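Local coordinates for protein beta-catenin homolog sys-1 (Caenorhabditis elegans, PDB 3C2G) that acts as a transcription coregulator in Wnt asymmetry signalling, binding the TCF factor POP-1 directly and activating or repressing target genes according to upstream Wnt signals, at residues L521-I526 and P563-N568; L553-G558 and H567-V572. All blocks are in the same frame, centred on the assembly; numbering follows the deposited sequence.

How the contacts relate
Contacts 1 and 2 are two sides of one small patch of packing near the C-terminal end of the armadillo domain, with centres about 7 Å apart. Both use helix 563-579: contact 1 sets its first turns against helix 515-535, and contact 2 sets the next turn against the short segment 553-558. Their segments share His-567 and Asn-568. Leu-555 joins the two directly: its CG lies 3.8 Å from Val-522 CG1 and 4.0 Å from Phe-565 CZ, while its CD2 is 3.9 Å from Ile-526 CD1. Ile-526 CG2 also comes to 3.9 Å from the backbone N of Val-569. The centres lie about 33 and 39 Å from the centre of the chain.

Contact 1: L521-I526 and P563-N568; sequences LVERTI and PTFIHN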
loop_
_atom_site.group_PDB
_atom_site.type_symbol
_atom_site.label_atom_id
_atom_site.label_comp_id
_atom_site.label_asym_id
_atom_site.label_seq_id
_atom_site.Cartn_x
_atom_site.Cartn_y
_atom_site.Cartn_z
ATOM N N LEU A 521 -21.494 13.030 1.590
ATOM C CA LEU A 521 -22.152 13.002 0.286
ATOM C C LEU A 521 -23.469 13.762 0.345
ATOM O O LEU A 521 -23.824 14.479 -0.595
ATOM C CB LEU A 521 -22.409 11.559 -0.165
ATOM C CG LEU A 521 -22.958 11.373 -1.583
ATOM C CD1 LEU A 521 -22.457 10.098 -2.182
ATOM C CD2 LEU A 521 -24.484 11.408 -1.623
ATOM N N VAL A 522 -24.191 13.576 1.449
ATOM C CA VAL A 522 -25.458 14.234 1.686
ATOM C C VAL A 522 -25.265 15.750 1.722
ATOM O O VAL A 522 -25.995 16.490 1.043
ATOM C CB VAL A 522 -26.100 13.712 2.990
ATOM C CG1 VAL A 522 -27.220 14.618 3.456
ATOM C CG2 VAL A 522 -26.618 12.296 2.777
ATOM N N GLU A 523 -24.263 16.192 2.493
ATOM C CA GLU A 523 -23.957 17.610 2.669
ATOM C C GLU A 523 -23.546 18.241 1.351
ATOM O O GLU A 523 -23.996 19.338 1.003
ATOM C CB GLU A 523 -22.843 17.804 3.704
ATOM C CG GLU A 523 -23.247 17.434 5.129
ATOM C CD GLU A 523 -22.111 17.570 6.142
ATOM O OE1 GLU A 523 -22.038 16.719 7.067
ATOM O OE2 GLU A 523 -21.294 18.525 6.023
ATOM N N ARG A 524 -22.705 17.535 0.609
ATOM C CA ARG A 524 -22.236 18.028 -0.669
ATOM C C ARG A 524 -23.368 18.130 -1.676
ATOM O O ARG A 524 -23.345 19.005 -2.530
ATOM C CB ARG A 524 -21.073 17.178 -1.199
ATOM C CG ARG A 524 -19.789 17.464 -0.472
ATOM C CD ARG A 524 -18.704 16.481 -0.793
ATOM N NE ARG A 524 -17.485 16.825 -0.070
ATOM C CZ ARG A 524 -16.313 16.224 -0.255
ATOM N NH1 ARG A 524 -16.206 15.257 -1.153
ATOM N NH2 ARG A 524 -15.247 16.610 0.434
ATOM N N THR A 525 -24.358 17.251 -1.562
ATOM C CA THR A 525 -25.529 17.315 -2.412
ATOM C C THR A 525 -26.281 18.625 -2.147
ATOM O O THR A 525 -26.549 19.397 -3.069
ATOM C CB THR A 525 -26.462 16.112 -2.171
ATOM O OG1 THR A 525 -25.775 14.897 -2.498
ATOM C CG2 THR A 525 -27.703 16.223 -3.014
ATOM N N ILE A 526 -26.616 18.873 -0.882
ATOM C CA ILE A 526 -27.334 20.089 -0.514
ATOM C C ILE A 526 -26.535 21.310 -1.008
ATOM O O ILE A 526 -27.080 22.258 -1.577
ATOM C CB ILE A 526 -27.582 20.154 1.023
ATOM C CG1 ILE A 526 -28.402 18.949 1.503
ATOM C CG2 ILE A 526 -28.255 21.468 1.429
ATOM C CD1 ILE A 526 -29.597 18.588 0.629
ATOM N N PRO A 563 -23.280 23.856 11.682
ATOM C CA PRO A 563 -24.083 25.066 11.446
ATOM C C PRO A 563 -24.270 25.426 9.973
ATOM O O PRO A 563 -25.320 25.946 9.585
ATOM C CB PRO A 563 -23.284 26.161 12.157
ATOM C CG PRO A 563 -21.878 25.676 12.121
ATOM C CD PRO A 563 -21.964 24.177 12.269
ATOM N N THR A 564 -23.253 25.151 9.167
ATOM C CA THR A 564 -23.297 25.432 7.743
ATOM C C THR A 564 -24.235 24.460 7.010
ATOM O O THR A 564 -24.827 24.811 5.991
ATOM C CB THR A 564 -21.870 25.421 7.125
ATOM O OG1 THR A 564 -21.946 25.648 5.714
ATOM C CG2 THR A 564 -21.158 24.085 7.380
ATOM N N PHE A 565 -24.366 23.247 7.542
ATOM C CA PHE A 565 -25.260 22.238 6.979
ATOM C C PHE A 565 -26.718 22.605 7.244
ATOM O O PHE A 565 -27.544 22.552 6.336
ATOM C CB PHE A 565 -24.924 20.845 7.533
ATOM C CG PHE A 565 -25.820 19.744 7.023
ATOM C CD1 PHE A 565 -25.989 19.530 5.657
ATOM C CD2 PHE A 565 -26.480 18.901 7.916
ATOM C CE1 PHE A 565 -26.813 18.498 5.185
ATOM C CE2 PHE A 565 -27.305 17.871 7.461
ATOM C CZ PHE A 565 -27.472 17.671 6.091
ATOM N N ILE A 566 -27.007 22.988 8.486
ATOM C CA ILE A 566 -28.322 23.463 8.904
ATOM C C ILE A 566 -28.770 24.655 8.059
ATOM O O ILE A 566 -29.890 24.682 7.527
ATOM C CB ILE A 566 -28.304 23.866 10.403
ATOM C CG1 ILE A 566 -28.020 22.641 11.284
ATOM C CG2 ILE A 566 -29.612 24.561 10.808
ATOM C CD1 ILE A 566 -27.768 22.974 12.746
ATOM N N HIS A 567 -27.886 25.639 7.939
ATOM C CA HIS A 567 -28.188 26.830 7.170
ATOM C C HIS A 567 -28.467 26.449 5.724
ATOM O O HIS A 567 -29.397 26.983 5.114
ATOM C CB HIS A 567 -27.042 27.838 7.246
ATOM C CG HIS A 567 -27.291 29.094 6.468
ATOM N ND1 HIS A 567 -28.188 30.059 6.877
ATOM C CD2 HIS A 567 -26.760 29.544 5.307
ATOM C CE1 HIS A 567 -28.204 31.047 5.998
ATOM N NE2 HIS A 567 -27.346 30.759 5.035
ATOM N N ASN A 568 -27.676 25.518 5.187
ATOM C CA ASN A 568 -27.832 25.102 3.792
ATOM C C ASN A 568 -29.174 24.403 3.566
ATOM O O ASN A 568 -29.873 24.643 2.577
ATOM C CB ASN A 568 -26.659 24.216 3.351
ATOM C CG ASN A 568 -25.450 25.027 2.914
ATOM O OD1 ASN A 568 -25.529 26.243 2.729
ATOM N ND2 ASN A 568 -24.333 24.358 2.732
#
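Phe-565 on the first turn of helix 563-579 packs against Glu-523, Val-522 and Ile-526 of helix 515-535, one of the helix-helix interfaces of the armadillo domain. The local axes of the two segments come within 10.1 Å and are inclined by 47°. With its CG anti to the backbone N (chi1 179°), Phe-565 is carried toward helix 515-535. Glu-523 CG lies over one face of the ring in a CH-pi contact, 3.9 Å from the Phe-565 ring centroid. Beyond CG the chain leads away from the ring, and its carboxylate takes a hydrogen bond from Gln-519 and makes a salt bridge with Lys-562. Val-522 CG1 approaches Phe-565 CZ obliquely at 4.0 Å, and Ile-526 CG1 comes equally near CE1 of the ring. About one turn on from Phe-565, Asn-568 CB lies 3.7 Å from Ile-526 CG2. Putting an alanine in place of Phe-565 would probably open a gap between the two helices and leave Glu-523 CG without the ring face beneath it. Beyond the contact, helix 515-535 is backed by helices 457-472 and 494-507, where Leu-521 touches Leu-465 and Val-505.

Contact 2: L553-G558 and H567-V572; sequences LNLLNG and HNVLVV
Val-569 meets Leu-553, Leu-555 and Leu-556, and its short side chain is easily followed outward. CB leaves helix 563-579 pointing at the opposing segment, and the two methyls then divide the work. CG1, anti to the backbone N (chi1 157°), enters a notch formed by two leucines: it lies 3.8 Å from Leu-553 CA, so it touches main chain as well as side chain, and 3.8 Å from Leu-556 CG. Leu-556 comes to it tip to tip, with its CD1 also 3.9 Å from Val-569 CG1, while Leu-553 CD1 stands a little further off. CG2 meets Leu-555 CD2 at 4.3 Å. The partner is a 3-10 stretch in the connection between helices 539-544 and 563-579 of the armadillo domain, and within it a backbone bond of 3.0 Å runs from Leu-556 N to Leu-553 O. Leu-555 and Leu-556 point at the helix, while Leu-553 sets off to the side and only its end comes nearer; no hydrogen bond crosses between the two segments. Beside Val-569, Leu-570 adds a lighter touch, its CD2 4.3 Å from Leu-553 CD1. Leu-553 and Leu-570 both touch Leu-594 of helix 591-598, Leu-556 touches Leu-597 of the same helix, and Leu-570 reaches on to Ile-605, Ala-608 and Leu-612 of helix 603-613.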
loop_
_atom_site.group_PDB
_atom_site.type_symbol
_atom_site.label_atom_id
_atom_site.label_comp_id
_atom_site.label_asym_id
_atom_site.label_seq_id
_atom_site.Cartn_x
_atom_site.Cartn_y
_atom_site.Cartn_z
ATOM N N LEU A 553 -35.385 19.063 4.860
ATOM C CA LEU A 553 -35.507 19.413 6.275
ATOM C C LEU A 553 -35.411 18.197 7.194
ATOM O O LEU A 553 -34.856 18.285 8.291
ATOM C CB LEU A 553 -36.786 20.216 6.552
ATOM C CG LEU A 553 -36.929 20.863 7.942
ATOM C CD1 LEU A 553 -35.668 21.653 8.367
ATOM C CD2 LEU A 553 -38.164 21.756 8.033
ATOM N N ASN A 554 -35.915 17.059 6.722
ATOM C CA ASN A 554 -35.860 15.802 7.475
ATOM C C ASN A 554 -34.432 15.272 7.716
ATOM O O ASN A 554 -34.228 14.384 8.543
ATOM C CB ASN A 554 -36.747 14.739 6.807
ATOM C CG ASN A 554 -38.239 15.083 6.871
ATOM O OD1 ASN A 554 -38.714 15.695 7.831
ATOM N ND2 ASN A 554 -38.982 14.684 5.842
ATOM N N LEU A 555 -33.455 15.821 6.994
ATOM C CA LEU A 555 -32.035 15.546 7.244
ATOM C C LEU A 555 -31.579 16.052 8.618
ATOM O O LEU A 555 -30.536 15.645 9.122
ATOM C CB LEU A 555 -31.179 16.216 6.173
ATOM C CG LEU A 555 -30.603 15.505 4.949
ATOM C CD1 LEU A 555 -31.277 14.181 4.600
ATOM C CD2 LEU A 555 -30.672 16.473 3.775
ATOM N N LEU A 556 -32.358 16.956 9.200
ATOM C CA LEU A 556 -31.990 17.604 10.453
ATOM C C LEU A 556 -32.634 16.938 11.648
ATOM O O LEU A 556 -32.399 17.348 12.780
ATOM C CB LEU A 556 -32.387 19.076 10.443
ATOM C CG LEU A 556 -31.780 20.019 9.409
ATOM C CD1 LEU A 556 -32.198 21.443 9.744
ATOM C CD2 LEU A 556 -30.272 19.900 9.354
ATOM N N ASN A 557 -33.445 15.915 11.394
ATOM C CA ASN A 557 -34.147 15.189 12.458
ATOM C C ASN A 557 -33.206 14.497 13.464
ATOM O O ASN A 557 -33.597 14.227 14.602
ATOM C CB ASN A 557 -35.163 14.196 11.866
ATOM C CG ASN A 557 -36.310 14.895 11.102
ATOM O OD1 ASN A 557 -36.511 16.112 11.213
ATOM N ND2 ASN A 557 -37.063 14.113 10.326
ATOM N N GLY A 558 -31.970 14.223 13.045
ATOM C CA GLY A 558 -30.955 13.699 13.954
ATOM C C GLY A 558 -30.323 14.802 14.789
ATOM O O GLY A 558 -30.847 15.926 14.869
ATOM N N HIS A 567 -27.886 25.639 7.939
ATOM C CA HIS A 567 -28.188 26.830 7.170
ATOM C C HIS A 567 -28.467 26.449 5.724
ATOM O O HIS A 567 -29.397 26.983 5.114
ATOM C CB HIS A 567 -27.042 27.838 7.246
ATOM C CG HIS A 567 -27.291 29.094 6.468
ATOM N ND1 HIS A 567 -28.188 30.059 6.877
ATOM C CD2 HIS A 567 -26.760 29.544 5.307
ATOM C CE1 HIS A 567 -28.204 31.047 5.998
ATOM N NE2 HIS A 567 -27.346 30.759 5.035
ATOM N N ASN A 568 -27.676 25.518 5.187
ATOM C CA ASN A 568 -27.832 25.102 3.792
ATOM C C ASN A 568 -29.174 24.403 3.566
ATOM O O ASN A 568 -29.873 24.643 2.577
ATOM C CB ASN A 568 -26.659 24.216 3.351
ATOM C CG ASN A 568 -25.450 25.027 2.914
ATOM O OD1 ASN A 568 -25.529 26.243 2.729
ATOM N ND2 ASN A 568 -24.333 24.358 2.732
ATOM N N VAL A 569 -29.522 23.549 4.517
ATOM C CA VAL A 569 -30.760 22.805 4.464
ATOM C C VAL A 569 -31.944 23.759 4.521
ATOM O O VAL A 569 -32.882 23.623 3.745
ATOM C CB VAL A 569 -30.805 21.748 5.570
ATOM C CG1 VAL A 569 -32.225 21.355 5.895
ATOM C CG2 VAL A 569 -29.981 20.529 5.145
ATOM N N LEU A 570 -31.879 24.743 5.409
ATOM C CA LEU A 570 -32.953 25.724 5.530
ATOM C C LEU A 570 -33.125 26.530 4.252
ATOM O O LEU A 570 -34.251 26.720 3.778
ATOM C CB LEU A 570 -32.706 26.668 6.707
ATOM C CG LEU A 570 -32.765 26.038 8.094
ATOM C CD1 LEU A 570 -32.126 26.946 9.135
ATOM C CD2 LEU A 570 -34.185 25.689 8.473
ATOM N N VAL A 571 -32.010 26.990 3.696
ATOM C CA VAL A 571 -32.039 27.878 2.544
ATOM C C VAL A 571 -32.526 27.156 1.298
ATOM O O VAL A 571 -33.346 27.703 0.552
ATOM C CB VAL A 571 -30.664 28.536 2.315
ATOM C CG1 VAL A 571 -30.601 29.276 0.967
ATOM C CG2 VAL A 571 -30.349 29.505 3.468
ATOM N N VAL A 572 -32.037 25.933 1.074
ATOM C CA VAL A 572 -32.421 25.177 -0.108
ATOM C C VAL A 572 -33.916 24.869 -0.077
ATOM O O VAL A 572 -34.589 24.949 -1.105
ATOM C CB VAL A 572 -31.563 23.878 -0.331
ATOM C CG1 VAL A 572 -32.036 22.712 0.528
ATOM C CG2 VAL A 572 -31.603 23.468 -1.786
#